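Local structure of DNA repair protein rhp9/CRB2 (2FHD) at residues Met3-Arg11 with Leu95-Asn103; Ser38-Phe46 with Ser52-Lys60. The protein probably recognises methylated histone H4 through tandem tudor domains and so takes part in DNA repair. All coordinates share one frame; numbering follows the deposited sequence.

Interaction 1: Met3-Arg11 with Leu95-Asn103; sequences MSRRSFKNR and LIAVDALNN. Residue 3 of segment 3-11 comes from a tag, linker or insertion. With PO4 (phosphate ion), chain F; PO4 (phosphate ion), chain B.
Leu95 reaches from the 95-103 loop into the bend of segment 3-11, its CD1 3.8 Å from Phe8 CA and its CD2 against the carbonyl oxygens of Ser4 and Arg6. Val98 CG2 packs 3.8 Å from Phe8 CB. Ile96 CG2 meets CE of selenomethionine Met3, a residue from an insertion, and Phe147 of the second subunit covers both. The Phe8 ring stacks on the Asn102 amide, their planes 5° apart, with Asn102 CB over the ring centre at 3.7 Å in a CH-pi contact; Lys9 CG covers the opposite face. A chi1 of 68° sets Phe8 CG between its backbone N and carbonyl carbon, bringing the ring against the Asp99-Asn102 type I turn. Asp99 OD1 accepts from Leu101 N, an Asx turn, and also from Asn103 N, the two donors on opposite faces of its carboxylate plane. The contact joins the lead-in to the first strand of one tudor barrel to a long loop of the second. Farther out, Arg11 NE donates to Val98 O at 3.1 Å (157°), near the guanidinium plane, while Leu95 O sits over one face. One water links Arg11 NH2 to Ile96 O and Val98 O; NH2 also makes a salt bridge to Asp47, and NH1 a hydrogen bond to Thr27. At the edge Arg6 NH2 donates to O1 of the chain B phosphate, probably from the crystallisation liquor, at 3.1 Å.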
loop_
_atom_site.group_PDB
_atom_site.type_symbol
_atom_site.label_atom_id
_atom_site.label_comp_id
_atom_site.label_asym_id
_atom_site.label_seq_id
_atom_site.Cartn_x
_atom_site.Cartn_y
_atom_site.Cartn_z
HETATM N N MSE A 3 -5.340 6.133 3.422
HETATM C CA MSE A 3 -5.629 7.111 4.514
HETATM C C MSE A 3 -5.630 6.626 5.961
HETATM O O MSE A 3 -6.587 6.118 6.522
HETATM C CB MSE A 3 -6.746 8.098 4.200
HETATM C CG MSE A 3 -6.395 9.573 4.512
HETATM SE SE MSE A 3 -4.911 10.340 3.265
HETATM C CE MSE A 3 -3.889 11.499 4.760
ATOM N N SER A 4 -4.506 6.828 6.582
ATOM C CA SER A 4 -4.175 6.107 7.741
ATOM C C SER A 4 -3.963 7.046 8.929
ATOM O O SER A 4 -3.717 8.271 8.750
ATOM C CB SER A 4 -2.845 5.432 7.385
ATOM O OG SER A 4 -1.865 5.627 8.368
ATOM N N ARG A 5 -4.159 6.578 10.150
ATOM C CA ARG A 5 -5.310 6.713 10.963
ATOM C C ARG A 5 -4.329 7.046 12.143
ATOM O O ARG A 5 -3.634 6.175 12.681
ATOM C CB ARG A 5 -6.082 5.417 11.159
ATOM C CG ARG A 5 -6.872 5.276 12.506
ATOM C CD ARG A 5 -8.404 5.446 12.398
ATOM N NE ARG A 5 -9.013 4.680 11.299
ATOM C CZ ARG A 5 -10.077 5.075 10.585
ATOM N NH1 ARG A 5 -10.521 4.303 9.592
ATOM N NH2 ARG A 5 -10.692 6.242 10.842
ATOM N N ARG A 6 -4.180 8.332 12.425
ATOM C CA ARG A 6 -3.225 8.823 13.393
ATOM C C ARG A 6 -3.919 10.009 14.082
ATOM O O ARG A 6 -4.910 10.520 13.566
ATOM C CB ARG A 6 -1.965 9.314 12.667
ATOM C CG ARG A 6 -1.104 8.271 12.006
ATOM C CD ARG A 6 -0.408 7.369 13.114
ATOM N NE ARG A 6 0.476 6.326 12.595
ATOM C CZ ARG A 6 0.091 5.189 11.978
ATOM N NH1 ARG A 6 -1.200 4.942 11.711
ATOM N NH2 ARG A 6 1.019 4.299 11.550
ATOM N N SER A 7 -3.421 10.459 15.233
ATOM C CA SER A 7 -3.941 11.674 15.880
ATOM C C SER A 7 -3.651 12.902 14.989
ATOM O O SER A 7 -2.684 12.884 14.212
ATOM C CB SER A 7 -3.212 11.861 17.223
ATOM O OG SER A 7 -3.451 13.172 17.774
ATOM N N PHE A 8 -4.421 13.974 15.155
ATOM C CA PHE A 8 -4.230 15.245 14.430
ATOM C C PHE A 8 -2.853 15.855 14.723
ATOM O O PHE A 8 -2.285 16.519 13.881
ATOM C CB PHE A 8 -5.362 16.273 14.730
ATOM C CG PHE A 8 -5.374 16.811 16.181
ATOM C CD1 PHE A 8 -6.179 16.234 17.149
ATOM C CD2 PHE A 8 -4.589 17.893 16.546
ATOM C CE1 PHE A 8 -6.213 16.755 18.428
ATOM C CE2 PHE A 8 -4.624 18.433 17.827
ATOM C CZ PHE A 8 -5.426 17.872 18.769
ATOM N N LYS A 9 -2.354 15.605 15.922
ATOM C CA LYS A 9 -1.009 15.998 16.372
ATOM C C LYS A 9 0.147 15.446 15.476
ATOM O O LYS A 9 1.209 16.019 15.460
ATOM C CB LYS A 9 -0.868 15.540 17.825
ATOM C CG LYS A 9 -1.702 16.421 18.736
ATOM C CD LYS A 9 -2.089 15.783 20.075
ATOM C CE LYS A 9 -2.445 16.882 21.145
ATOM N NZ LYS A 9 -2.695 16.365 22.575
ATOM N N ASN A 10 -0.109 14.358 14.732
ATOM C CA ASN A 10 0.743 13.886 13.630
ATOM C C ASN A 10 0.707 14.657 12.277
ATOM O O ASN A 10 1.451 14.300 11.347
ATOM C CB ASN A 10 0.471 12.428 13.292
ATOM C CG ASN A 10 0.885 11.506 14.418
ATOM O OD1 ASN A 10 0.529 11.752 15.563
ATOM N ND2 ASN A 10 1.675 10.452 14.103
ATOM N N ARG A 11 -0.120 15.690 12.177
ATOM C CA ARG A 11 -0.105 16.509 10.966
ATOM C C ARG A 11 1.177 17.333 10.805
ATOM O O ARG A 11 1.590 18.074 11.718
ATOM C CB ARG A 11 -1.356 17.400 10.919
ATOM C CG ARG A 11 -2.686 16.614 10.908
ATOM C CD ARG A 11 -2.866 15.845 9.576
ATOM N NE ARG A 11 -3.196 16.741 8.493
ATOM C CZ ARG A 11 -3.170 16.382 7.221
ATOM N NH1 ARG A 11 -2.763 15.177 6.931
ATOM N NH2 ARG A 11 -3.523 17.228 6.240
ATOM N N LEU A 95 -8.831 13.833 9.164
ATOM C CA LEU A 95 -7.425 14.198 9.242
ATOM C C LEU A 95 -6.929 15.171 8.133
ATOM O O LEU A 95 -6.198 16.105 8.401
ATOM C CB LEU A 95 -6.594 12.913 9.173
ATOM C CG LEU A 95 -5.444 12.674 10.095
ATOM C CD1 LEU A 95 -5.608 13.332 11.484
ATOM C CD2 LEU A 95 -5.221 11.159 10.186
ATOM N N ILE A 96 -7.339 14.943 6.894
ATOM C CA ILE A 96 -6.903 15.825 5.803
ATOM C C ILE A 96 -7.435 17.292 5.939
ATOM O O ILE A 96 -6.903 18.181 5.328
ATOM C CB ILE A 96 -7.127 15.188 4.376
ATOM C CG1 ILE A 96 -8.578 14.837 4.106
ATOM C CG2 ILE A 96 -6.474 13.786 4.248
ATOM C CD1 ILE A 96 -8.670 13.997 2.815
ATOM N N ALA A 97 -8.416 17.530 6.804
ATOM C CA ALA A 97 -9.082 18.842 6.949
ATOM C C ALA A 97 -8.374 19.711 7.992
ATOM O O ALA A 97 -8.525 20.909 7.932
ATOM C CB ALA A 97 -10.601 18.678 7.332
ATOM N N VAL A 98 -7.565 19.115 8.903
ATOM C CA VAL A 98 -6.966 19.850 10.049
ATOM C C VAL A 98 -5.430 19.967 10.017
ATOM O O VAL A 98 -4.771 19.300 9.247
ATOM C CB VAL A 98 -7.406 19.211 11.356
ATOM C CG1 VAL A 98 -8.877 19.180 11.389
ATOM C CG2 VAL A 98 -6.855 17.723 11.507
ATOM N N ASP A 99 -4.852 20.815 10.868
ATOM C CA ASP A 99 -3.426 20.888 11.083
ATOM C C ASP A 99 -3.131 20.269 12.457
ATOM O O ASP A 99 -4.019 19.624 13.065
ATOM C CB ASP A 99 -2.989 22.355 11.002
ATOM C CG ASP A 99 -3.531 23.233 12.184
ATOM O OD1 ASP A 99 -4.309 22.746 13.072
ATOM O OD2 ASP A 99 -3.116 24.418 12.246
ATOM N N ALA A 100 -1.924 20.501 12.984
ATOM C CA ALA A 100 -1.459 19.826 14.177
ATOM C C ALA A 100 -2.158 20.309 15.450
ATOM O O ALA A 100 -1.998 19.716 16.521
ATOM C CB ALA A 100 0.054 19.941 14.331
ATOM N N LEU A 101 -2.895 21.398 15.371
ATOM C CA LEU A 101 -3.622 21.838 16.577
ATOM C C LEU A 101 -5.140 21.632 16.388
ATOM O O LEU A 101 -5.962 22.110 17.168
ATOM C CB LEU A 101 -3.352 23.321 16.812
ATOM C CG LEU A 101 -1.913 23.792 16.990
ATOM C CD1 LEU A 101 -2.021 25.270 16.848
ATOM C CD2 LEU A 101 -1.442 23.347 18.418
ATOM N N ASN A 102 -5.509 20.911 15.339
ATOM C CA ASN A 102 -6.913 20.628 15.088
ATOM C C ASN A 102 -7.697 21.845 14.556
ATOM O O ASN A 102 -8.914 21.842 14.610
ATOM C CB ASN A 102 -7.573 20.088 16.339
ATOM C CG ASN A 102 -8.540 18.982 16.041
ATOM O OD1 ASN A 102 -8.587 18.449 14.925
ATOM N ND2 ASN A 102 -9.304 18.609 17.038
ATOM N N ASN A 103 -6.995 22.867 14.037
ATOM C CA ASN A 103 -7.617 23.858 13.222
ATOM C C ASN A 103 -7.919 23.362 11.843
ATOM O O ASN A 103 -7.292 22.507 11.270
ATOM C CB ASN A 103 -6.816 25.196 13.107
ATOM C CG ASN A 103 -6.438 25.752 14.455
ATOM O OD1 ASN A 103 -7.315 25.999 15.287
ATOM N ND2 ASN A 103 -5.114 25.906 14.706
HETATM P P PO4 F . -4.339 2.082 9.872
HETATM O O1 PO4 F . -4.384 0.669 9.270
HETATM O O2 PO4 F . -5.610 2.840 9.476
HETATM O O3 PO4 F . -4.221 2.066 11.393
HETATM O O4 PO4 F . -3.061 2.777 9.371
HETATM P P PO4 B . -0.945 0.781 10.914
HETATM O O1 PO4 B . -0.532 1.995 10.067
HETATM O O2 PO4 B . 0.311 0.030 11.368
HETATM O O3 PO4 B . -1.762 1.176 12.141
HETATM O O4 PO4 B . -1.882 -0.100 10.068
HETATM O O HOH W 1 -4.664 19.734 6.534
#

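Interaction 2: Ser38-Phe46 with Ser52-Lys60; sequences SSIMYKVQF and STVNSNQIK. With PO4 (phosphate ion), chain E.
Tyr42 and Val44 share one face of strand 41-46 and pack on Ile59 there, within the first tudor domain, a small SH3-like barrel in which this strand forms an antiparallel hairpin with strand 51-55. Four backbone hydrogen bonds set the register: Tyr42 pairs with Val54 and Val44 with Ser52, each through two N-H...O bonds, and Lys43 and Thr53 form the non-hydrogen-bonded pair between them. The axes of strands 41-46 and 52-55 run at 144° to each other, well short of straight antiparallel, as suits the twisted sheet of a barrel.

Ile59 follows the Asn55-Gln58 type I turn, and its CD1 touches both residues. It runs at about a right angle to Tyr42, with CD1 3.9 Å from Tyr42 CB, but slides past Val44 in the opposite direction, CD1 lying 3.5 Å from Val44 CG2. Its extended chain, with chi1 -170° and chi2 169°, carries CD1 that far. Val12 of strand 11-15 also touches Val44 and Ile59, which places them in the barrel interior. Tyr42 CD2 lies 4.1 Å from Ile59 CG2, and the ring edge at Tyr42 CE2 comes 4.1 Å from Ser56 CA. With the ring gone, as in an alanine here, a gap would probably open between Ile59 CG2 and Ser56. At the other end of the hairpin, the Phe46 ring presents its edge to Ser52, CE2 lying 3.8 Å from Ser52 CB.

The sheet's other face carries Met41, Lys43 and Thr53. Met41 CB rests 4.0 Å from Thr53 CG2, whereas the Lys43 chain bends at chi2 and chi3 away from strand 51-55, and its NZ donates to phosphate oxygen O3 at 2.7 Å.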
loop_
_atom_site.group_PDB
_atom_site.type_symbol
_atom_site.label_atom_id
_atom_site.label_comp_id
_atom_site.label_asym_id
_atom_site.label_seq_id
_atom_site.Cartn_x
_atom_site.Cartn_y
_atom_site.Cartn_z
ATOM N N SER A 38 22.559 6.955 8.536
ATOM C CA SER A 38 22.266 6.992 9.961
ATOM C C SER A 38 21.196 7.982 10.401
ATOM O O SER A 38 20.586 7.758 11.405
ATOM C CB SER A 38 23.538 7.125 10.817
ATOM O OG SER A 38 24.253 8.295 10.460
ATOM N N SER A 39 20.968 9.082 9.712
ATOM C CA SER A 39 19.945 10.024 10.246
ATOM C C SER A 39 18.573 9.357 10.371
ATOM O O SER A 39 18.196 8.519 9.543
ATOM C CB SER A 39 19.748 11.248 9.351
ATOM O OG SER A 39 20.893 11.573 8.580
ATOM N N ILE A 40 17.821 9.720 11.395
ATOM C CA ILE A 40 16.419 9.271 11.498
ATOM C C ILE A 40 15.551 9.760 10.311
ATOM O O ILE A 40 15.730 10.859 9.840
ATOM C CB ILE A 40 15.787 9.796 12.782
ATOM C CG1 ILE A 40 14.459 9.101 13.043
ATOM C CG2 ILE A 40 15.738 11.444 12.784
ATOM C CD1 ILE A 40 14.249 8.812 14.543
HETATM N N MSE A 41 14.596 8.952 9.858
HETATM C CA MSE A 41 13.729 9.373 8.773
HETATM C C MSE A 41 12.295 9.088 9.049
HETATM O O MSE A 41 12.001 8.411 10.045
HETATM C CB MSE A 41 14.180 8.760 7.489
HETATM C CG MSE A 41 15.566 9.300 7.097
HETATM SE SE MSE A 41 15.914 8.637 5.328
HETATM C CE MSE A 41 16.163 6.783 5.892
ATOM N N TYR A 42 11.417 9.638 8.186
ATOM C CA TYR A 42 9.949 9.708 8.454
ATOM C C TYR A 42 9.070 9.265 7.330
ATOM O O TYR A 42 9.200 9.734 6.201
ATOM C CB TYR A 42 9.509 11.117 8.906
ATOM C CG TYR A 42 10.237 11.478 10.134
ATOM C CD1 TYR A 42 9.873 10.910 11.375
ATOM C CD2 TYR A 42 11.375 12.275 10.062
ATOM C CE1 TYR A 42 10.616 11.190 12.546
ATOM C CE2 TYR A 42 12.139 12.570 11.230
ATOM C CZ TYR A 42 11.744 12.039 12.457
ATOM O OH TYR A 42 12.517 12.291 13.587
ATOM N N LYS A 43 8.203 8.306 7.622
ATOM C CA LYS A 43 7.258 7.994 6.636
ATOM C C LYS A 43 6.087 8.972 6.863
ATOM O O LYS A 43 5.573 9.120 7.973
ATOM C CB LYS A 43 6.802 6.510 6.632
ATOM C CG LYS A 43 5.773 6.269 5.496
ATOM C CD LYS A 43 5.880 4.908 4.946
ATOM C CE LYS A 43 4.535 4.178 5.074
ATOM N NZ LYS A 43 4.596 2.838 4.348
ATOM N N VAL A 44 5.661 9.565 5.759
ATOM C CA VAL A 44 4.661 10.600 5.761
ATOM C C VAL A 44 3.652 10.228 4.659
ATOM O O VAL A 44 3.996 9.601 3.670
ATOM C CB VAL A 44 5.481 11.898 5.534
ATOM C CG1 VAL A 44 5.329 12.510 4.211
ATOM C CG2 VAL A 44 5.755 12.746 6.806
ATOM N N GLN A 45 2.382 10.578 4.885
ATOM C CA GLN A 45 1.293 10.410 3.890
ATOM C C GLN A 45 0.644 11.766 3.445
ATOM O O GLN A 45 0.147 12.510 4.231
ATOM C CB GLN A 45 0.228 9.491 4.471
ATOM C CG GLN A 45 -0.677 8.930 3.432
ATOM C CD GLN A 45 -1.669 7.906 4.013
ATOM O OE1 GLN A 45 -2.136 8.003 5.158
ATOM N NE2 GLN A 45 -1.987 6.933 3.210
ATOM N N PHE A 46 0.645 12.059 2.152
ATOM C CA PHE A 46 -0.010 13.250 1.636
ATOM C C PHE A 46 -1.536 13.022 1.591
ATOM O O PHE A 46 -2.025 11.903 1.840
ATOM C CB PHE A 46 0.642 13.576 0.294
ATOM C CG PHE A 46 2.054 14.036 0.461
ATOM C CD1 PHE A 46 2.320 15.324 1.000
ATOM C CD2 PHE A 46 3.133 13.156 0.226
ATOM C CE1 PHE A 46 3.640 15.761 1.185
ATOM C CE2 PHE A 46 4.496 13.587 0.424
ATOM C CZ PHE A 46 4.738 14.891 0.889
ATOM N N SER A 52 5.495 8.789 1.429
ATOM C CA SER A 52 6.854 9.159 1.113
ATOM C C SER A 52 7.740 9.115 2.352
ATOM O O SER A 52 7.261 9.261 3.453
ATOM C CB SER A 52 6.833 10.563 0.535
ATOM O OG SER A 52 8.100 10.895 0.074
ATOM N N THR A 53 9.029 8.882 2.178
ATOM C CA THR A 53 9.995 8.864 3.285
ATOM C C THR A 53 10.949 10.076 3.193
ATOM O O THR A 53 11.541 10.263 2.129
ATOM C CB THR A 53 10.809 7.564 3.257
ATOM O OG1 THR A 53 9.872 6.505 3.407
ATOM C CG2 THR A 53 11.777 7.455 4.524
ATOM N N VAL A 54 11.067 10.896 4.238
ATOM C CA VAL A 54 11.776 12.174 4.107
ATOM C C VAL A 54 12.747 12.270 5.250
ATOM O O VAL A 54 12.560 11.594 6.275
ATOM C CB VAL A 54 10.791 13.444 4.172
ATOM C CG1 VAL A 54 9.859 13.455 2.983
ATOM C CG2 VAL A 54 10.020 13.555 5.517
ATOM N N ASN A 55 13.775 13.096 5.123
ATOM C CA ASN A 55 14.620 13.304 6.294
ATOM C C ASN A 55 14.087 14.376 7.235
ATOM O O ASN A 55 13.050 15.024 6.934
ATOM C CB ASN A 55 16.084 13.573 5.910
ATOM C CG ASN A 55 16.270 14.803 5.064
ATOM O OD1 ASN A 55 15.953 15.945 5.454
ATOM N ND2 ASN A 55 16.881 14.590 3.879
ATOM N N SER A 56 14.832 14.612 8.336
ATOM C CA SER A 56 14.406 15.525 9.422
ATOM C C SER A 56 14.495 16.983 8.977
ATOM O O SER A 56 13.948 17.851 9.597
ATOM C CB SER A 56 15.283 15.338 10.654
ATOM O OG SER A 56 16.551 15.951 10.395
ATOM N N ASN A 57 15.216 17.226 7.891
ATOM C CA ASN A 57 15.245 18.502 7.212
ATOM C C ASN A 57 14.076 18.723 6.216
ATOM O O ASN A 57 14.028 19.737 5.550
ATOM C CB ASN A 57 16.515 18.563 6.347
ATOM C CG ASN A 57 17.766 18.865 7.152
ATOM O OD1 ASN A 57 17.722 19.424 8.253
ATOM N ND2 ASN A 57 18.895 18.452 6.618
ATOM N N GLN A 58 13.183 17.769 6.093
ATOM C CA GLN A 58 12.176 17.869 5.079
ATOM C C GLN A 58 10.776 17.815 5.692
ATOM O O GLN A 58 9.827 17.529 4.971
ATOM C CB GLN A 58 12.396 16.743 4.072
ATOM C CG GLN A 58 13.583 17.015 3.121
ATOM C CD GLN A 58 13.954 15.749 2.287
ATOM O OE1 GLN A 58 13.810 14.629 2.742
ATOM N NE2 GLN A 58 14.386 15.954 1.074
ATOM N N ILE A 59 10.641 18.207 6.985
ATOM C CA ILE A 59 9.410 18.002 7.685
ATOM C C ILE A 59 9.291 18.993 8.831
ATOM O O ILE A 59 10.267 19.256 9.553
ATOM C CB ILE A 59 9.284 16.508 8.174
ATOM C CG1 ILE A 59 7.921 16.155 8.706
ATOM C CG2 ILE A 59 10.277 16.127 9.293
ATOM C CD1 ILE A 59 7.768 14.633 8.919
ATOM N N LYS A 60 8.096 19.578 8.950
ATOM C CA LYS A 60 7.775 20.529 10.035
ATOM C C LYS A 60 6.449 20.111 10.663
ATOM O O LYS A 60 5.633 19.539 9.963
ATOM C CB LYS A 60 7.590 21.922 9.434
ATOM C CG LYS A 60 8.816 22.511 8.809
ATOM C CD LYS A 60 9.811 23.050 9.922
ATOM C CE LYS A 60 11.098 23.407 9.311
ATOM N NZ LYS A 60 12.075 23.832 10.396
HETATM P P PO4 E . 3.472 0.496 2.203
HETATM O O1 PO4 E . 4.521 0.163 3.248
HETATM O O2 PO4 E . 2.227 -0.345 2.402
HETATM O O3 PO4 E . 3.065 1.957 2.281
HETATM O O4 PO4 E . 4.091 0.193 0.855
#

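From the N terminus, the chain first runs through 3-11 into strand 11-15, then through strand 23-32 to 38-46; the short hairpin loop between 38-46 and 52-60 is closed by interaction 2, inside the first tudor domain. Only after strand 59-61 and the first strands of the second tudor domain does 95-103 return to 3-11, so interaction 1 closes an 83-residue loop that contains all of interaction 2. The one contact ties two domains together, the other two parts of a single barrel. Their centres are about 17 Å apart, yet they touch: Ser4 N lies 3.0 Å from Gln45 OE1, a probable hydrogen bond, and Met3 CE packs 3.5 Å from Phe46 O.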